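Local atomic coordinates of uncharacterized protein DUF849 with a TIM barrel fold (Burkholderia xenovorans LB400, PDB entry 3E49), a protein that probably works as a zinc-dependent beta-keto acid cleavage enzyme, with 3-keto-5-aminohexanoate as the likely substrate, on a TIM-barrel fold. Residues P107-L112 with T299-K304; S111-S116 with T176-N181; G166-F171 with T192-V197. All blocks are in the same frame, centred on the assembly; numbering follows the deposited sequence.

Interaction 1. Residues P107-L112 with T299-K304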
ATOM      1  N   PRO A 107     -14.321  34.681  -6.481  1.00 29.45           N
ATOM      2  CA  PRO A 107     -14.330  34.172  -5.110  1.00 27.82           C
ATOM      3  C   PRO A 107     -12.918  33.849  -4.595  1.00 24.27           C
ATOM      4  O   PRO A 107     -11.998  33.802  -5.357  1.00 25.95           O
ATOM      5  CB  PRO A 107     -15.192  32.897  -5.243  1.00 29.56           C
ATOM      6  CG  PRO A 107     -14.950  32.446  -6.597  1.00 28.46           C
ATOM      7  CD  PRO A 107     -14.832  33.683  -7.433  1.00 29.68           C
ATOM      8  N   GLU A 108     -12.774  33.639  -3.298  1.00 25.99           N
ATOM      9  CA  GLU A 108     -11.494  33.270  -2.700  1.00 25.12           C
ATOM     10  C   GLU A 108     -11.093  31.878  -3.166  1.00 25.25           C
ATOM     11  O   GLU A 108      -9.920  31.577  -3.339  1.00 23.90           O
ATOM     12  CB  GLU A 108     -11.633  33.254  -1.188  1.00 26.50           C
ATOM     13  CG  GLU A 108     -11.701  34.654  -0.551  1.00 28.25           C
ATOM     14  CD  GLU A 108     -11.776  34.569   0.924  1.00 28.19           C
ATOM     15  OE1 GLU A 108     -10.726  34.776   1.589  1.00 35.83           O
ATOM     16  OE2 GLU A 108     -12.886  34.301   1.440  1.00 32.95           O
ATOM     17  N   LEU A 109     -12.105  31.039  -3.332  1.00 25.09           N
ATOM     18  CA  LEU A 109     -11.912  29.670  -3.797  1.00 25.32           C
ATOM     19  C   LEU A 109     -12.854  29.356  -4.942  1.00 25.00           C
ATOM     20  O   LEU A 109     -13.982  29.874  -4.973  1.00 26.85           O
ATOM     21  CB  LEU A 109     -12.217  28.666  -2.663  1.00 25.78           C
ATOM     22  CG  LEU A 109     -11.180  28.347  -1.618  1.00 24.13           C
ATOM     23  CD1 LEU A 109     -11.809  27.525  -0.451  1.00 23.02           C
ATOM     24  CD2 LEU A 109      -9.959  27.663  -2.276  1.00 23.79           C
ATOM     25  N   ALA A 110     -12.406  28.469  -5.839  1.00 26.04           N
ATOM     26  CA  ALA A 110     -13.260  27.908  -6.866  1.00 25.80           C
ATOM     27  C   ALA A 110     -12.884  26.430  -6.984  1.00 27.08           C
ATOM     28  O   ALA A 110     -11.712  26.076  -6.776  1.00 25.89           O
ATOM     29  CB  ALA A 110     -13.057  28.610  -8.200  1.00 24.83           C
ATOM     30  N   SER A 111     -13.841  25.568  -7.308  1.00 28.24           N
ATOM     31  CA  SER A 111     -13.513  24.156  -7.462  1.00 29.66           C
ATOM     32  C   SER A 111     -12.905  23.988  -8.836  1.00 31.60           C
ATOM     33  O   SER A 111     -13.211  24.767  -9.739  1.00 33.03           O
ATOM     34  CB  SER A 111     -14.765  23.299  -7.293  1.00 30.82           C
ATOM     35  OG  SER A 111     -15.645  23.476  -8.394  1.00 33.91           O
ATOM     36  N   LEU A 112     -12.042  22.988  -9.016  1.00 29.44           N
ATOM     37  CA  LEU A 112     -11.399  22.734 -10.306  1.00 30.29           C
ATOM     38  C   LEU A 112     -11.243  21.214 -10.432  1.00 30.46           C
ATOM     39  O   LEU A 112     -10.468  20.595  -9.682  1.00 30.65           O
ATOM     40  CB  LEU A 112     -10.036  23.451 -10.405  1.00 30.24           C
ATOM     41  CG  LEU A 112      -9.128  23.322 -11.647  1.00 32.65           C
ATOM     42  CD1 LEU A 112      -9.854  23.385 -12.942  1.00 36.45           C
ATOM     43  CD2 LEU A 112      -8.043  24.392 -11.645  1.00 32.49           C
ATOM     44  N   THR A 299      -5.767  31.163   6.396  1.00 30.90           N
ATOM     45  CA  THR A 299      -4.319  31.135   6.630  1.00 30.72           C
ATOM     46  C   THR A 299      -3.769  29.827   6.090  1.00 29.94           C
ATOM     47  O   THR A 299      -2.826  29.813   5.302  1.00 28.69           O
ATOM     48  CB  THR A 299      -3.980  31.256   8.121  1.00 32.02           C
ATOM     49  OG1 THR A 299      -4.511  32.488   8.640  1.00 37.16           O
ATOM     50  CG2 THR A 299      -2.482  31.252   8.325  1.00 31.92           C
HETATM   51  N   MSE A 300      -4.405  28.725   6.467  1.00 29.30           N
HETATM   52  CA  MSE A 300      -3.951  27.408   6.001  1.00 30.31           C
HETATM   53  C   MSE A 300      -3.928  27.286   4.468  1.00 28.71           C
HETATM   54  O   MSE A 300      -3.016  26.666   3.889  1.00 29.78           O
HETATM   55  CB  MSE A 300      -4.840  26.319   6.582  1.00 29.47           C
HETATM   56  CG  MSE A 300      -4.690  26.178   8.084  1.00 33.88           C
HETATM   57 SE   MSE A 300      -6.112  25.279   8.996  0.75 30.32          SE
HETATM   58  CE  MSE A 300      -5.628  23.475   8.415  1.00 24.25           C
ATOM     59  N   LEU A 301      -4.936  27.870   3.831  1.00 27.48           N
ATOM     60  CA  LEU A 301      -5.111  27.812   2.377  1.00 28.06           C
ATOM     61  C   LEU A 301      -4.529  28.969   1.547  1.00 28.62           C
ATOM     62  O   LEU A 301      -4.603  28.935   0.322  1.00 29.95           O
ATOM     63  CB  LEU A 301      -6.593  27.620   2.068  1.00 29.08           C
ATOM     64  CG  LEU A 301      -7.259  26.336   2.599  1.00 27.46           C
ATOM     65  CD1 LEU A 301      -8.756  26.306   2.261  1.00 26.23           C
ATOM     66  CD2 LEU A 301      -6.544  25.102   2.053  1.00 32.93           C
ATOM     67  N   GLY A 302      -3.948  29.976   2.219  1.00 30.05           N
ATOM     68  CA  GLY A 302      -3.351  31.159   1.573  1.00 30.10           C
ATOM     69  C   GLY A 302      -4.390  31.988   0.827  1.00 29.93           C
ATOM     70  O   GLY A 302      -4.125  32.459  -0.269  1.00 29.93           O
ATOM     71  N   LEU A 303      -5.569  32.168   1.422  1.00 30.23           N
ATOM     72  CA  LEU A 303      -6.685  32.829   0.742  1.00 30.20           C
ATOM     73  C   LEU A 303      -6.615  34.381   0.811  1.00 31.34           C
ATOM     74  O   LEU A 303      -6.017  34.939   1.725  1.00 31.23           O
ATOM     75  CB  LEU A 303      -8.004  32.300   1.293  1.00 29.54           C
ATOM     76  CG  LEU A 303      -8.281  30.793   1.046  1.00 29.07           C
ATOM     77  CD1 LEU A 303      -9.689  30.501   1.509  1.00 28.11           C
ATOM     78  CD2 LEU A 303      -8.095  30.422  -0.412  1.00 26.92           C
ATOM     79  N   LYS A 304      -7.241  35.046  -0.167  1.00 31.65           N
ATOM     80  CA  LYS A 304      -7.140  36.517  -0.305  1.00 32.59           C
ATOM     81  C   LYS A 304      -7.959  37.393   0.662  1.00 34.99           C
ATOM     82  O   LYS A 304      -7.665  38.586   0.825  1.00 36.81           O
ATOM     83  CB  LYS A 304      -7.404  36.915  -1.748  1.00 31.30           C
ATOM     84  CG  LYS A 304      -8.820  36.699  -2.245  1.00 32.73           C
ATOM     85  CD  LYS A 304      -8.941  37.133  -3.702  1.00 31.01           C
ATOM     86  CE  LYS A 304     -10.270  36.727  -4.277  1.00 31.15           C
ATOM     87  NZ  LYS A 304     -10.545  37.300  -5.653  1.00 30.86           N
TER
HETATM   88  O   HOH W   1      -7.862  33.322  -2.559  1.00 26.14           O

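Interaction 2. Residues S111-S116 with T176-N181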
ATOM      1  N   SER A 111     -13.841  25.568  -7.308  1.00 28.24           N
ATOM      2  CA  SER A 111     -13.513  24.156  -7.462  1.00 29.66           C
ATOM      3  C   SER A 111     -12.905  23.988  -8.836  1.00 31.60           C
ATOM      4  O   SER A 111     -13.211  24.767  -9.739  1.00 33.03           O
ATOM      5  CB  SER A 111     -14.765  23.299  -7.293  1.00 30.82           C
ATOM      6  OG  SER A 111     -15.645  23.476  -8.394  1.00 33.91           O
ATOM      7  N   LEU A 112     -12.042  22.988  -9.016  1.00 29.44           N
ATOM      8  CA  LEU A 112     -11.399  22.734 -10.306  1.00 30.29           C
ATOM      9  C   LEU A 112     -11.243  21.214 -10.432  1.00 30.46           C
ATOM     10  O   LEU A 112     -10.468  20.595  -9.682  1.00 30.65           O
ATOM     11  CB  LEU A 112     -10.036  23.451 -10.405  1.00 30.24           C
ATOM     12  CG  LEU A 112      -9.128  23.322 -11.647  1.00 32.65           C
ATOM     13  CD1 LEU A 112      -9.854  23.385 -12.942  1.00 36.45           C
ATOM     14  CD2 LEU A 112      -8.043  24.392 -11.645  1.00 32.49           C
ATOM     15  N   ASN A 113     -12.030  20.620 -11.314  1.00 29.48           N
ATOM     16  CA  ASN A 113     -11.972  19.194 -11.574  1.00 30.30           C
ATOM     17  C   ASN A 113     -10.684  18.925 -12.354  1.00 30.58           C
ATOM     18  O   ASN A 113     -10.385  19.638 -13.294  1.00 31.46           O
ATOM     19  CB  ASN A 113     -13.226  18.761 -12.318  1.00 31.14           C
ATOM     20  CG  ASN A 113     -13.276  17.261 -12.586  1.00 34.51           C
ATOM     21  OD1 ASN A 113     -12.361  16.690 -13.131  1.00 41.23           O
ATOM     22  ND2 ASN A 113     -14.394  16.652 -12.260  1.00 39.76           N
HETATM   23  N   MSE A 114      -9.923  17.886 -11.989  1.00 28.28           N
HETATM   24  CA  MSE A 114      -8.592  17.752 -12.574  1.00 27.05           C
HETATM   25  C   MSE A 114      -8.370  16.824 -13.729  1.00 28.14           C
HETATM   26  O   MSE A 114      -7.227  16.458 -14.011  1.00 26.39           O
HETATM   27  CB  MSE A 114      -7.561  17.501 -11.448  1.00 27.97           C
HETATM   28  CG  MSE A 114      -7.268  18.751 -10.624  1.00 26.44           C
HETATM   29 SE   MSE A 114      -6.499  20.192 -11.673  0.75 27.33          SE
HETATM   30  CE  MSE A 114      -5.099  19.421 -12.435  1.00 20.42           C
ATOM     31  N   GLY A 115      -9.416  16.462 -14.446  1.00 28.35           N
ATOM     32  CA  GLY A 115      -9.239  15.593 -15.589  1.00 29.52           C
ATOM     33  C   GLY A 115     -10.585  15.214 -16.163  1.00 30.46           C
ATOM     34  O   GLY A 115     -11.555  15.125 -15.413  1.00 30.30           O
ATOM     35  N   SER A 116     -10.640  15.018 -17.483  1.00 29.73           N
ATOM     36  CA  SER A 116     -11.864  14.613 -18.161  1.00 28.57           C
ATOM     37  C   SER A 116     -12.174  13.190 -17.715  1.00 27.69           C
ATOM     38  O   SER A 116     -11.281  12.382 -17.498  1.00 26.45           O
ATOM     39  CB  SER A 116     -11.712  14.666 -19.696  1.00 29.93           C
ATOM     40  OG  SER A 116     -11.360  15.959 -20.168  1.00 28.18           O
ATOM     41  N   THR A 176      -6.032   8.700  -9.228  1.00 23.99           N
ATOM     42  CA  THR A 176      -4.585   8.928  -9.184  1.00 23.48           C
ATOM     43  C   THR A 176      -4.138   9.844 -10.312  1.00 23.48           C
ATOM     44  O   THR A 176      -3.318  10.777 -10.105  1.00 25.16           O
ATOM     45  CB  THR A 176      -3.808   7.643  -9.373  1.00 24.25           C
ATOM     46  OG1 THR A 176      -4.598   6.491  -8.967  1.00 23.77           O
ATOM     47  CG2 THR A 176      -2.429   7.719  -8.633  1.00 18.63           C
ATOM     48  N   SER A 177      -4.710   9.634 -11.507  1.00 23.19           N
ATOM     49  CA  SER A 177      -4.330  10.410 -12.695  1.00 21.65           C
ATOM     50  C   SER A 177      -4.511  11.882 -12.438  1.00 23.03           C
ATOM     51  O   SER A 177      -3.721  12.683 -12.942  1.00 24.66           O
ATOM     52  CB  SER A 177      -5.118   9.994 -13.928  1.00 23.10           C
ATOM     53  OG  SER A 177      -6.480  10.193 -13.732  1.00 25.84           O
ATOM     54  N   HIS A 178      -5.505  12.237 -11.618  1.00 23.32           N
ATOM     55  CA  HIS A 178      -5.763  13.670 -11.303  1.00 20.51           C
ATOM     56  C   HIS A 178      -4.678  14.325 -10.483  1.00 23.11           C
ATOM     57  O   HIS A 178      -4.409  15.555 -10.657  1.00 22.20           O
ATOM     58  CB  HIS A 178      -7.113  13.832 -10.638  1.00 24.35           C
ATOM     59  CG  HIS A 178      -8.276  13.607 -11.567  1.00 26.17           C
ATOM     60  ND1 HIS A 178      -9.570  13.938 -11.234  1.00 28.14           N
ATOM     61  CD2 HIS A 178      -8.330  13.096 -12.821  1.00 28.22           C
ATOM     62  CE1 HIS A 178     -10.367  13.648 -12.240  1.00 23.70           C
ATOM     63  NE2 HIS A 178      -9.643  13.126 -13.209  1.00 29.10           N
ATOM     64  N   LEU A 179      -4.091  13.572  -9.557  1.00 21.47           N
ATOM     65  CA  LEU A 179      -2.974  14.051  -8.756  1.00 22.52           C
ATOM     66  C   LEU A 179      -1.764  14.234  -9.643  1.00 22.47           C
ATOM     67  O   LEU A 179      -1.037  15.199  -9.529  1.00 24.32           O
ATOM     68  CB  LEU A 179      -2.661  13.098  -7.613  1.00 21.52           C
ATOM     69  CG  LEU A 179      -3.760  12.880  -6.576  1.00 22.61           C
ATOM     70  CD1 LEU A 179      -3.304  11.723  -5.622  1.00 23.16           C
ATOM     71  CD2 LEU A 179      -4.100  14.199  -5.833  1.00 23.82           C
ATOM     72  N   TYR A 180      -1.536  13.282 -10.531  1.00 21.99           N
ATOM     73  CA  TYR A 180      -0.463  13.422 -11.506  1.00 22.53           C
ATOM     74  C   TYR A 180      -0.709  14.591 -12.472  1.00 25.47           C
ATOM     75  O   TYR A 180       0.230  15.311 -12.851  1.00 26.92           O
ATOM     76  CB  TYR A 180      -0.261  12.133 -12.241  1.00 23.98           C
ATOM     77  CG  TYR A 180       0.581  11.132 -11.495  1.00 25.46           C
ATOM     78  CD1 TYR A 180       1.976  11.273 -11.430  1.00 21.62           C
ATOM     79  CD2 TYR A 180       0.010   9.971 -10.938  1.00 25.99           C
ATOM     80  CE1 TYR A 180       2.766  10.327 -10.785  1.00 23.15           C
ATOM     81  CE2 TYR A 180       0.802   9.025 -10.305  1.00 26.62           C
ATOM     82  CZ  TYR A 180       2.177   9.193 -10.258  1.00 25.25           C
ATOM     83  OH  TYR A 180       2.933   8.241  -9.630  1.00 29.77           O
ATOM     84  N   ASN A 181      -1.968  14.821 -12.830  1.00 24.04           N
ATOM     85  CA  ASN A 181      -2.268  15.932 -13.745  1.00 24.16           C
ATOM     86  C   ASN A 181      -1.961  17.236 -12.987  1.00 23.86           C
ATOM     87  O   ASN A 181      -1.347  18.127 -13.556  1.00 24.62           O
ATOM     88  CB  ASN A 181      -3.715  15.929 -14.217  1.00 24.44           C
ATOM     89  CG  ASN A 181      -4.041  14.799 -15.126  1.00 23.11           C
ATOM     90  OD1 ASN A 181      -3.173  14.149 -15.664  1.00 24.09           O
ATOM     91  ND2 ASN A 181      -5.328  14.602 -15.362  1.00 24.54           N
TER
HETATM   92  O   HOH W   2      -9.693  11.765 -15.698  1.00 39.18           O

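Interaction 3. Residues G166-F171 with T192-V197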
ATOM      1  N   GLY A 166      -6.876  36.354  -8.182  1.00 32.48           N
ATOM      2  CA  GLY A 166      -6.587  35.994  -6.782  1.00 31.86           C
ATOM      3  C   GLY A 166      -7.360  34.776  -6.248  1.00 32.35           C
ATOM      4  O   GLY A 166      -7.238  34.408  -5.073  1.00 32.88           O
ATOM      5  N   THR A 167      -8.153  34.150  -7.117  1.00 31.55           N
ATOM      6  CA  THR A 167      -8.947  32.986  -6.744  1.00 30.79           C
ATOM      7  C   THR A 167      -8.030  31.787  -6.649  1.00 29.06           C
ATOM      8  O   THR A 167      -7.178  31.601  -7.510  1.00 29.09           O
ATOM      9  CB  THR A 167     -10.034  32.707  -7.789  1.00 31.27           C
ATOM     10  OG1 THR A 167     -10.977  33.794  -7.807  1.00 30.66           O
ATOM     11  CG2 THR A 167     -10.757  31.355  -7.487  1.00 29.86           C
ATOM     12  N   ARG A 168      -8.170  31.014  -5.570  1.00 28.70           N
ATOM     13  CA  ARG A 168      -7.380  29.812  -5.376  1.00 27.31           C
ATOM     14  C   ARG A 168      -8.316  28.635  -5.514  1.00 26.09           C
ATOM     15  O   ARG A 168      -9.527  28.790  -5.516  1.00 25.66           O
ATOM     16  CB  ARG A 168      -6.599  29.841  -4.080  1.00 29.17           C
ATOM     17  CG  ARG A 168      -5.508  30.945  -4.144  1.00 30.29           C
ATOM     18  CD  ARG A 168      -4.696  31.111  -2.889  1.00 31.68           C
ATOM     19  NE  ARG A 168      -3.996  29.887  -2.594  1.00 33.79           N
ATOM     20  CZ  ARG A 168      -2.885  29.477  -3.186  1.00 34.37           C
ATOM     21  NH1 ARG A 168      -2.276  30.195  -4.114  1.00 33.34           N
ATOM     22  NH2 ARG A 168      -2.379  28.310  -2.828  1.00 34.04           N
ATOM     23  N   PHE A 169      -7.759  27.462  -5.662  1.00 25.82           N
ATOM     24  CA  PHE A 169      -8.609  26.328  -6.029  1.00 26.22           C
ATOM     25  C   PHE A 169      -8.710  25.184  -5.077  1.00 27.64           C
ATOM     26  O   PHE A 169      -7.760  24.853  -4.378  1.00 26.19           O
ATOM     27  CB  PHE A 169      -8.129  25.776  -7.357  1.00 28.38           C
ATOM     28  CG  PHE A 169      -8.089  26.807  -8.451  1.00 32.47           C
ATOM     29  CD1 PHE A 169      -9.235  27.142  -9.146  1.00 34.88           C
ATOM     30  CD2 PHE A 169      -6.898  27.466  -8.757  1.00 34.87           C
ATOM     31  CE1 PHE A 169      -9.192  28.110 -10.148  1.00 37.72           C
ATOM     32  CE2 PHE A 169      -6.859  28.440  -9.754  1.00 38.74           C
ATOM     33  CZ  PHE A 169      -7.996  28.755 -10.447  1.00 35.38           C
ATOM     34  N   GLU A 170      -9.904  24.597  -5.085  1.00 27.00           N
ATOM     35  CA  GLU A 170     -10.178  23.332  -4.439  1.00 29.45           C
ATOM     36  C   GLU A 170     -10.006  22.374  -5.620  1.00 28.33           C
ATOM     37  O   GLU A 170     -10.881  22.304  -6.487  1.00 28.56           O
ATOM     38  CB  GLU A 170     -11.615  23.272  -3.865  1.00 29.37           C
ATOM     39  CG  GLU A 170     -12.017  21.915  -3.265  1.00 27.89           C
ATOM     40  CD  GLU A 170     -13.509  21.757  -3.020  1.00 32.79           C
ATOM     41  OE1 GLU A 170     -14.306  22.532  -3.577  1.00 32.13           O
ATOM     42  OE2 GLU A 170     -13.910  20.806  -2.300  1.00 38.20           O
ATOM     43  N   PHE A 171      -8.852  21.690  -5.687  1.00 27.03           N
ATOM     44  CA  PHE A 171      -8.561  20.756  -6.755  1.00 26.33           C
ATOM     45  C   PHE A 171      -9.283  19.444  -6.453  1.00 26.46           C
ATOM     46  O   PHE A 171      -8.955  18.747  -5.490  1.00 25.91           O
ATOM     47  CB  PHE A 171      -7.051  20.527  -6.907  1.00 26.10           C
ATOM     48  CG  PHE A 171      -6.255  21.809  -7.158  1.00 20.87           C
ATOM     49  CD1 PHE A 171      -6.178  22.319  -8.454  1.00 22.76           C
ATOM     50  CD2 PHE A 171      -5.550  22.413  -6.141  1.00 26.64           C
ATOM     51  CE1 PHE A 171      -5.458  23.477  -8.715  1.00 31.03           C
ATOM     52  CE2 PHE A 171      -4.857  23.608  -6.375  1.00 23.54           C
ATOM     53  CZ  PHE A 171      -4.788  24.113  -7.686  1.00 22.67           C
ATOM     54  N   THR A 192       0.346  27.823  -7.450  1.00 32.89           N
ATOM     55  CA  THR A 192       1.280  28.010  -6.362  1.00 33.64           C
ATOM     56  C   THR A 192       0.770  27.382  -5.043  1.00 33.05           C
ATOM     57  O   THR A 192      -0.429  27.330  -4.784  1.00 32.20           O
ATOM     58  CB  THR A 192       1.529  29.503  -6.112  1.00 36.54           C
ATOM     59  OG1 THR A 192       0.309  30.101  -5.690  1.00 41.25           O
ATOM     60  CG2 THR A 192       2.005  30.190  -7.368  1.00 36.93           C
ATOM     61  N   PRO A 193       1.682  26.925  -4.184  1.00 34.38           N
ATOM     62  CA  PRO A 193       1.280  26.291  -2.929  1.00 34.28           C
ATOM     63  C   PRO A 193       0.724  27.255  -1.890  1.00 35.22           C
ATOM     64  O   PRO A 193       1.004  28.439  -1.968  1.00 34.45           O
ATOM     65  CB  PRO A 193       2.589  25.646  -2.429  1.00 34.78           C
ATOM     66  CG  PRO A 193       3.657  26.492  -3.001  1.00 36.89           C
ATOM     67  CD  PRO A 193       3.147  26.932  -4.354  1.00 34.65           C
ATOM     68  N   PRO A 194      -0.054  26.756  -0.909  1.00 34.12           N
ATOM     69  CA  PRO A 194      -0.447  25.354  -0.709  1.00 33.62           C
ATOM     70  C   PRO A 194      -1.584  24.919  -1.627  1.00 31.54           C
ATOM     71  O   PRO A 194      -2.487  25.681  -1.902  1.00 32.05           O
ATOM     72  CB  PRO A 194      -0.893  25.298   0.754  1.00 33.48           C
ATOM     73  CG  PRO A 194      -1.237  26.718   1.123  1.00 35.76           C
ATOM     74  CD  PRO A 194      -0.585  27.646   0.129  1.00 34.87           C
ATOM     75  N   PHE A 195      -1.553  23.680  -2.070  1.00 29.35           N
ATOM     76  CA  PHE A 195      -2.589  23.181  -2.965  1.00 28.61           C
ATOM     77  C   PHE A 195      -3.669  22.511  -2.130  1.00 27.55           C
ATOM     78  O   PHE A 195      -3.378  21.613  -1.323  1.00 27.02           O
ATOM     79  CB  PHE A 195      -1.983  22.182  -3.994  1.00 27.50           C
ATOM     80  CG  PHE A 195      -0.725  22.681  -4.644  1.00 27.96           C
ATOM     81  CD1 PHE A 195      -0.775  23.693  -5.572  1.00 30.26           C
ATOM     82  CD2 PHE A 195       0.513  22.184  -4.286  1.00 31.23           C
ATOM     83  CE1 PHE A 195       0.375  24.176  -6.133  1.00 31.89           C
ATOM     84  CE2 PHE A 195       1.656  22.668  -4.839  1.00 29.89           C
ATOM     85  CZ  PHE A 195       1.588  23.656  -5.776  1.00 30.12           C
ATOM     86  N   PHE A 196      -4.907  22.964  -2.295  1.00 25.99           N
ATOM     87  CA  PHE A 196      -6.057  22.376  -1.596  1.00 25.64           C
ATOM     88  C   PHE A 196      -6.550  21.196  -2.443  1.00 26.27           C
ATOM     89  O   PHE A 196      -7.172  21.356  -3.497  1.00 25.26           O
ATOM     90  CB  PHE A 196      -7.115  23.444  -1.378  1.00 26.20           C
ATOM     91  CG  PHE A 196      -8.271  23.030  -0.511  1.00 28.65           C
ATOM     92  CD1 PHE A 196      -8.105  22.178   0.582  1.00 31.92           C
ATOM     93  CD2 PHE A 196      -9.534  23.587  -0.731  1.00 32.89           C
ATOM     94  CE1 PHE A 196      -9.188  21.843   1.396  1.00 31.13           C
ATOM     95  CE2 PHE A 196     -10.617  23.252   0.074  1.00 27.62           C
ATOM     96  CZ  PHE A 196     -10.431  22.382   1.150  1.00 30.93           C
ATOM     97  N   VAL A 197      -6.160  20.009  -2.005  1.00 23.83           N
ATOM     98  CA  VAL A 197      -6.437  18.775  -2.764  1.00 23.27           C
ATOM     99  C   VAL A 197      -7.608  18.051  -2.120  1.00 24.02           C
ATOM    100  O   VAL A 197      -7.537  17.607  -0.963  1.00 22.88           O
ATOM    101  CB  VAL A 197      -5.169  17.921  -2.875  1.00 24.87           C
ATOM    102  CG1 VAL A 197      -5.494  16.630  -3.593  1.00 21.25           C
ATOM    103  CG2 VAL A 197      -3.996  18.678  -3.597  1.00 20.92           C
TER
HETATM  104  O   HOH W   3      -5.458  25.543  -3.658  1.00 21.13           O

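Interaction 1. Residues P107-L112 with T299-K304
The carboxylate of Glu108 is the flat side group of this contact, and it meets the loop after helix 294-301 through one oxygen. OE1 of Glu108 lies 3.7 Å from CB of Leu303, and the two side chains cross at about a right angle. The same oxygen takes a salt bridge from Arg298 and a hydrogen bond from the backbone N of Gly305, which should hold the carboxylate in place. The extended stem of Glu108 also touches Lys304, with 3.9 Å between their CG atoms.

Lys304 runs as a nearly straight chain past Pro107. Its CG sits between the backbone N and the carbonyl carbon (chi1 68°), which sends the extended chain past the stem of Glu108 to the carbonyl of Pro107. CE of Lys304 passes 3.6 Å from O of Pro107, and NZ is anchored by the carbonyls of Asn165 and Met106.

No direct hydrogen bond joins the two segments. A water bridges them instead. It donates to O of Glu108 at 2.8 Å and accepts from N of Lys304 at 3.0 Å. The water is a second partner for O of Glu108, which also accepts from N of Arg168.

Beside these polar groups the contact is apolar. The branched end of Leu109 meets that of Leu303, with CD2 of Leu109 3.8 Å from CD2 of Leu303. CD1 of Leu301 adds a looser touch on CD1 of Leu109. Gly302 has positive phi and closes the helix with a Schellman motif. The chain turns there and Leu303 points toward the strand.

The contact thus packs the end of helix 294-301 and its following loop against the start of barrel strand 109-113, which lies between parallel strands 82-85 and 168-173.

Interaction 2. Residues S111-S116 with T176-N181
His178 lays one face of its imidazole ring against the backbone of Met114 and Gly115, and this is the tight part of the contact. C of Met114 stands 3.8 Å above the ring plane, over its centre. N of Gly115 lies over the same face, nearer the rim. CA of Gly115 comes within 3.5 Å of NE2 of His178, so the ring and the chain are closely fitted. At the root of the ring, CB of Met114 and CB of His178 are 3.8 Å apart.

Asn181, one helical turn on, fixes the same peptide. Its ND2 gives a nearly straight bond of 3.0 Å to O of Met114 (N-H...O 173°). The oxygen lies in the amide plane of Asn181, and the donor lies in the carbonyl plane of Met114.

The selenomethionine chain of Met114 is bent at chi2 and chi3. Its CE lies 3.9 Å from C of Asn181, along the helix backbone, and the side chain also packs on Ile155 of helix 152-163. The looser side is the ring edge, where a single water lies in the ring plane, 2.8 Å from NE2 of His178. A neighbouring subunit reaches both segments: its Asp175 bonds to N of Ser177 and its Asn118 to OG of Ser116.

Asn113 closes the turn that follows the strand in 111-116. Its CG is anti to the backbone N (chi1 -178°), and OD1 accepts from N of Gly115 at 3.2 Å. This is an Asx turn, and it bends the chain out of strand 109-113 at the C-terminal end of the TIM barrel, the end that carries the zinc site.

Interaction 3. Residues G166-F171 with T192-V197
Two neighbouring parallel barrel strands, 168-173 and 195-201, meet as the outer parts of a beta-alpha-beta crossover through helix 176-187, and Arg168 ties the start of 168-173 to the loop leading into 195-201. The strand segments run at 28° to each other. N of Phe171 bonds to O of Phe196 at 2.8 Å.

Arg168 bends at chi3 (61°) and presents its guanidinium end-on to Thr192. NH1 donates to OG1 of Thr192 at 3.0 Å, close to the guanidinium plane. NH2 donates to O of Thr192 at 2.9 Å and makes a weak bond to O of Pro194, which follows a cis peptide. NE is held by O of Leu301.

Phe171 sends CE2 to within 4.0 Å of CB of Phe195. On the other face of the sheet, Glu170 and Phe196 lie side by side and point the same way. CB of Glu170 is 3.8 Å from CD2 of Phe196, and the carboxylate and ring planes are 18° apart.

The acid end of Glu170 bonds to His50, Asn84 and Gln198, with a salt bridge to Arg255. Since His50 is a zinc ligand, Glu170 is a second-shell residue that probably orients His50, while Phe196 packs along the stem of Glu170.

All three contacts are largely buried and reach the same barrel sheet. Interactions 1 and 2 use opposite ends of strand 109-113, with centres about 17 Å apart. Interaction 3 pairs the next strand, 168-173, with 195-201, and its centre is about 6 Å from that of interaction 1. O of Pro107 and OG1 of Thr167 probably bond between these two. Interaction 1 joins a helix end to a strand by leucines, a bridging water and the stems of Glu108 and Lys304. Interaction 2 lays a histidine ring face over a backbone turn and adds an amide hydrogen bond, beside a subunit interface. Interaction 3 combines strand pairing, an arginine grip on the more exposed loop at Thr192 and a zinc second-shell carboxylate.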